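Local coordinates for multicopper oxidase (Arthrobacter sp. FB24, PDB 3GDC), which probably oxidises phenolic substrates at a mononuclear copper and passes the electrons to a copper cluster that reduces dioxygen to water, as laccases do, at residues A[80-90]-A[102-113]. Sequence-based numbering, arbitrary orientation.
Sequences FTNAGAHPHTI and GTPGIGAGSIAP. With CU (copper (II) ion), chain D.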
ATOM      1  N   PHE A  80       8.857 -31.400  10.486  1.00 17.89           N
ATOM      2  CA  PHE A  80       9.467 -30.341  11.275  1.00 17.79           C
ATOM      3  C   PHE A  80      10.069 -30.899  12.554  1.00 18.41           C
ATOM      4  O   PHE A  80       9.412 -31.653  13.273  1.00 18.40           O
ATOM      5  CB  PHE A  80       8.409 -29.282  11.618  1.00 17.55           C
ATOM      6  CG  PHE A  80       8.936 -28.133  12.439  1.00 17.84           C
ATOM      7  CD1 PHE A  80      10.067 -27.424  12.033  1.00 17.62           C
ATOM      8  CD2 PHE A  80       8.282 -27.744  13.606  1.00 17.06           C
ATOM      9  CE1 PHE A  80      10.544 -26.341  12.785  1.00 16.44           C
ATOM     10  CE2 PHE A  80       8.747 -26.668  14.364  1.00 18.40           C
ATOM     11  CZ  PHE A  80       9.883 -25.966  13.955  1.00 17.18           C
ATOM     12  N   THR A  81      11.325 -30.548  12.821  1.00 18.58           N
ATOM     13  CA  THR A  81      11.956 -30.828  14.111  1.00 19.25           C
ATOM     14  C   THR A  81      12.460 -29.518  14.704  1.00 19.52           C
ATOM     15  O   THR A  81      13.074 -28.705  14.000  1.00 19.34           O
ATOM     16  CB  THR A  81      13.124 -31.834  13.992  1.00 19.96           C
ATOM     17  OG1 THR A  81      12.634 -33.080  13.494  1.00 21.47           O
ATOM     18  CG2 THR A  81      13.799 -32.083  15.357  1.00 20.74           C
ATOM     19  N   ASN A  82      12.183 -29.311  15.986  1.00 19.44           N
ATOM     20  CA  ASN A  82      12.660 -28.122  16.679  1.00 19.76           C
ATOM     21  C   ASN A  82      13.948 -28.455  17.412  1.00 20.42           C
ATOM     22  O   ASN A  82      13.926 -29.127  18.444  1.00 20.96           O
ATOM     23  CB  ASN A  82      11.603 -27.563  17.652  1.00 19.42           C
ATOM     24  CG  ASN A  82      12.050 -26.264  18.307  1.00 19.12           C
ATOM     25  OD1 ASN A  82      13.141 -25.761  18.020  1.00 19.31           O
ATOM     26  ND2 ASN A  82      11.219 -25.716  19.188  1.00 19.48           N
ATOM     27  N   ALA A  83      15.074 -28.009  16.858  1.00 20.85           N
ATOM     28  CA  ALA A  83      16.370 -28.177  17.505  1.00 21.79           C
ATOM     29  C   ALA A  83      16.856 -26.886  18.179  1.00 22.23           C
ATOM     30  O   ALA A  83      18.015 -26.789  18.587  1.00 22.29           O
ATOM     31  CB  ALA A  83      17.407 -28.701  16.499  1.00 21.76           C
ATOM     32  N   GLY A  84      15.962 -25.906  18.295  1.00 22.95           N
ATOM     33  CA  GLY A  84      16.252 -24.644  18.987  1.00 23.62           C
ATOM     34  C   GLY A  84      16.008 -24.686  20.487  1.00 24.11           C
ATOM     35  O   GLY A  84      15.548 -25.696  21.027  1.00 25.12           O
ATOM     36  N   ALA A  85      16.317 -23.586  21.163  1.00 24.26           N
ATOM     37  CA  ALA A  85      16.164 -23.476  22.618  1.00 24.04           C
ATOM     38  C   ALA A  85      14.761 -23.039  23.026  1.00 24.01           C
ATOM     39  O   ALA A  85      14.412 -23.088  24.209  1.00 24.17           O
ATOM     40  CB  ALA A  85      17.197 -22.507  23.187  1.00 24.61           C
ATOM     41  N   HIS A  86      13.971 -22.596  22.049  1.00 23.33           N
ATOM     42  CA  HIS A  86      12.642 -22.035  22.305  1.00 23.21           C
ATOM     43  C   HIS A  86      11.592 -22.827  21.534  1.00 22.08           C
ATOM     44  O   HIS A  86      11.912 -23.447  20.510  1.00 21.78           O
ATOM     45  CB  HIS A  86      12.595 -20.560  21.876  1.00 23.46           C
ATOM     46  CG  HIS A  86      13.685 -19.721  22.471  1.00 25.80           C
ATOM     47  ND1 HIS A  86      14.960 -19.667  21.944  1.00 27.41           N
ATOM     48  CD2 HIS A  86      13.693 -18.908  23.553  1.00 27.90           C
ATOM     49  CE1 HIS A  86      15.701 -18.853  22.673  1.00 27.40           C
ATOM     50  NE2 HIS A  86      14.957 -18.382  23.657  1.00 28.33           N
ATOM     51  N   PRO A  87      10.326 -22.804  22.004  1.00 21.31           N
ATOM     52  CA  PRO A  87       9.278 -23.449  21.207  1.00 20.53           C
ATOM     53  C   PRO A  87       9.087 -22.699  19.893  1.00 19.59           C
ATOM     54  O   PRO A  87       9.272 -21.480  19.844  1.00 18.99           O
ATOM     55  CB  PRO A  87       8.022 -23.286  22.077  1.00 20.85           C
ATOM     56  CG  PRO A  87       8.311 -22.082  22.925  1.00 21.48           C
ATOM     57  CD  PRO A  87       9.780 -22.210  23.240  1.00 21.62           C
ATOM     58  N   HIS A  88       8.734 -23.429  18.842  1.00 18.39           N
ATOM     59  CA  HIS A  88       8.533 -22.844  17.520  1.00 17.75           C
ATOM     60  C   HIS A  88       7.412 -23.595  16.805  1.00 17.16           C
ATOM     61  O   HIS A  88       6.982 -24.683  17.240  1.00 17.09           O
ATOM     62  CB  HIS A  88       9.822 -22.940  16.668  1.00 17.05           C
ATOM     63  CG  HIS A  88      10.980 -22.149  17.199  1.00 17.90           C
ATOM     64  ND1 HIS A  88      10.956 -20.775  17.315  1.00 15.38           N
ATOM     65  CD2 HIS A  88      12.205 -22.542  17.633  1.00 16.75           C
ATOM     66  CE1 HIS A  88      12.104 -20.359  17.823  1.00 17.08           C
ATOM     67  NE2 HIS A  88      12.884 -21.410  18.013  1.00 17.11           N
ATOM     68  N   THR A  89       6.937 -23.025  15.703  1.00 16.30           N
ATOM     69  CA  THR A  89       5.995 -23.712  14.832  1.00 16.63           C
ATOM     70  C   THR A  89       6.371 -23.422  13.369  1.00 16.46           C
ATOM     71  O   THR A  89       7.335 -22.679  13.088  1.00 16.33           O
ATOM     72  CB  THR A  89       4.520 -23.244  15.066  1.00 16.60           C
ATOM     73  OG1 THR A  89       4.350 -21.925  14.550  1.00 17.35           O
ATOM     74  CG2 THR A  89       4.124 -23.264  16.544  1.00 16.82           C
ATOM     75  N   ILE A  90       5.622 -24.006  12.443  1.00 16.21           N
ATOM     76  CA  ILE A  90       5.589 -23.495  11.078  1.00 15.87           C
ATOM     77  C   ILE A  90       4.144 -23.219  10.718  1.00 16.43           C
ATOM     78  O   ILE A  90       3.293 -24.130  10.713  1.00 15.93           O
ATOM     79  CB  ILE A  90       6.183 -24.449  10.008  1.00 16.08           C
ATOM     80  CG1 ILE A  90       7.560 -24.991  10.413  1.00 16.12           C
ATOM     81  CG2 ILE A  90       6.234 -23.734   8.638  1.00 15.57           C
ATOM     82  CD1 ILE A  90       8.153 -26.008   9.409  1.00 15.59           C
ATOM     83  N   GLY A 102      -0.192 -24.498  12.467  1.00 20.91           N
ATOM     84  CA  GLY A 102       0.978 -24.050  13.243  1.00 21.67           C
ATOM     85  C   GLY A 102       0.695 -22.930  14.233  1.00 22.00           C
ATOM     86  O   GLY A 102       1.554 -22.096  14.505  1.00 22.10           O
ATOM     87  N   THR A 103      -0.516 -22.904  14.778  1.00 22.49           N
ATOM     88  CA  THR A 103      -0.883 -21.876  15.748  1.00 23.26           C
ATOM     89  C   THR A 103      -0.903 -22.463  17.161  1.00 23.09           C
ATOM     90  O   THR A 103      -1.592 -23.448  17.403  1.00 23.36           O
ATOM     91  CB  THR A 103      -2.245 -21.239  15.383  1.00 23.30           C
ATOM     92  OG1 THR A 103      -2.107 -20.529  14.148  1.00 24.07           O
ATOM     93  CG2 THR A 103      -2.721 -20.287  16.466  1.00 23.77           C
ATOM     94  N   PRO A 104      -0.133 -21.875  18.094  1.00 23.38           N
ATOM     95  CA  PRO A 104      -0.203 -22.365  19.476  1.00 23.77           C
ATOM     96  C   PRO A 104      -1.643 -22.375  20.006  1.00 24.46           C
ATOM     97  O   PRO A 104      -2.404 -21.432  19.762  1.00 23.76           O
ATOM     98  CB  PRO A 104       0.647 -21.351  20.241  1.00 23.95           C
ATOM     99  CG  PRO A 104       1.644 -20.888  19.220  1.00 23.10           C
ATOM    100  CD  PRO A 104       0.838 -20.775  17.956  1.00 23.43           C
ATOM    101  N   GLY A 105      -2.008 -23.455  20.694  1.00 25.15           N
ATOM    102  CA  GLY A 105      -3.360 -23.597  21.251  1.00 26.16           C
ATOM    103  C   GLY A 105      -4.334 -24.307  20.330  1.00 26.55           C
ATOM    104  O   GLY A 105      -5.436 -24.690  20.755  1.00 26.62           O
ATOM    105  N   ILE A 106      -3.941 -24.479  19.067  1.00 26.46           N
ATOM    106  CA  ILE A 106      -4.773 -25.166  18.081  1.00 26.78           C
ATOM    107  C   ILE A 106      -4.084 -26.446  17.605  1.00 26.51           C
ATOM    108  O   ILE A 106      -2.948 -26.418  17.115  1.00 25.93           O
ATOM    109  CB  ILE A 106      -5.148 -24.242  16.884  1.00 26.91           C
ATOM    110  CG1 ILE A 106      -5.717 -22.909  17.395  1.00 27.95           C
ATOM    111  CG2 ILE A 106      -6.127 -24.954  15.915  1.00 27.26           C
ATOM    112  CD1 ILE A 106      -6.100 -21.925  16.302  1.00 27.80           C
ATOM    113  N   GLY A 107      -4.778 -27.574  17.759  1.00 26.27           N
ATOM    114  CA  GLY A 107      -4.172 -28.879  17.510  1.00 25.36           C
ATOM    115  C   GLY A 107      -2.917 -29.078  18.338  1.00 25.18           C
ATOM    116  O   GLY A 107      -2.886 -28.745  19.520  1.00 25.78           O
ATOM    117  N   ALA A 108      -1.875 -29.608  17.708  1.00 25.25           N
ATOM    118  CA  ALA A 108      -0.570 -29.802  18.352  1.00 25.11           C
ATOM    119  C   ALA A 108       0.080 -28.492  18.828  1.00 25.07           C
ATOM    120  O   ALA A 108       0.874 -28.501  19.762  1.00 25.53           O
ATOM    121  CB  ALA A 108       0.366 -30.540  17.416  1.00 25.04           C
ATOM    122  N   GLY A 109      -0.252 -27.373  18.184  1.00 24.47           N
ATOM    123  CA  GLY A 109       0.211 -26.060  18.654  1.00 23.74           C
ATOM    124  C   GLY A 109       1.725 -25.905  18.676  1.00 23.36           C
ATOM    125  O   GLY A 109       2.403 -26.296  17.726  1.00 23.08           O
ATOM    126  N   SER A 110       2.248 -25.332  19.762  1.00 22.94           N
ATOM    127  CA  SER A 110       3.694 -25.105  19.911  1.00 22.70           C
ATOM    128  C   SER A 110       4.486 -26.402  19.859  1.00 22.52           C
ATOM    129  O   SER A 110       4.114 -27.397  20.497  1.00 21.93           O
ATOM    130  CB  SER A 110       4.002 -24.382  21.220  1.00 22.75           C
ATOM    131  OG  SER A 110       3.323 -23.138  21.288  1.00 23.74           O
ATOM    132  N   ILE A 111       5.564 -26.398  19.082  1.00 21.37           N
ATOM    133  CA  ILE A 111       6.468 -27.540  19.042  1.00 21.62           C
ATOM    134  C   ILE A 111       7.635 -27.243  19.969  1.00 21.42           C
ATOM    135  O   ILE A 111       8.397 -26.309  19.739  1.00 20.94           O
ATOM    136  CB  ILE A 111       6.967 -27.870  17.597  1.00 21.13           C
ATOM    137  CG1 ILE A 111       5.798 -27.974  16.592  1.00 22.08           C
ATOM    138  CG2 ILE A 111       7.868 -29.120  17.595  1.00 21.03           C
ATOM    139  CD1 ILE A 111       4.597 -28.866  17.020  1.00 22.44           C
ATOM    140  N   ALA A 112       7.750 -28.027  21.041  1.00 21.80           N
ATOM    141  CA  ALA A 112       8.784 -27.816  22.046  1.00 22.41           C
ATOM    142  C   ALA A 112      10.188 -28.167  21.537  1.00 22.46           C
ATOM    143  O   ALA A 112      10.334 -28.956  20.599  1.00 22.23           O
ATOM    144  CB  ALA A 112       8.459 -28.611  23.322  1.00 22.47           C
ATOM    145  N   PRO A 113      11.231 -27.574  22.151  1.00 23.23           N
ATOM    146  CA  PRO A 113      12.608 -27.960  21.830  1.00 23.74           C
ATOM    147  C   PRO A 113      12.802 -29.473  21.928  1.00 24.53           C
ATOM    148  O   PRO A 113      12.408 -30.082  22.929  1.00 24.65           O
ATOM    149  CB  PRO A 113      13.416 -27.246  22.913  1.00 23.64           C
ATOM    150  CG  PRO A 113      12.616 -26.065  23.241  1.00 23.43           C
ATOM    151  CD  PRO A 113      11.194 -26.519  23.182  1.00 23.18           C
TER
HETATM  152 CU    CU D 301       9.438 -19.506  16.741  1.00 24.54          CU
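Ile111 O is gripped by two donors from opposite faces of its carbonyl plane, the side-chain amide of Asn82 and the backbone N of His88. This ties strand 75-82 and the loop after it to the 102-113 loop of a cupredoxin-like beta-sandwich domain, beside the mononuclear copper. His88 N and Ile111 N, which bonds back to His88 O, make a single antiparallel bridge that probably helps to hold the backbone of His88, whose ND1 binds copper at 2.1 Å with Cys133 and His141. Asn82 suits its place because an amide donates and accepts: with CG anti to the backbone N (chi1 -176°), ND2 lies 2.9 Å from Ile111 O and donates almost straight to His86 O (177°), while OD1 takes Gly84 N in an Asx turn. A leucine here would probably leave Ile111 O to His88 N alone and His86 O and Gly84 N without their mates, letting the loop at 84-86 shift. Ile111, branched and apolar, lays CB and CG1 against the Phe80 ring, CG1 at its edge. Pro113, without an N-H, rests CB on Gly84 O. Gly102 brings CA against Ile90 O, where a side chain would clash, and Thr89 OG1 donates to Gly102 O at 2.8 Å.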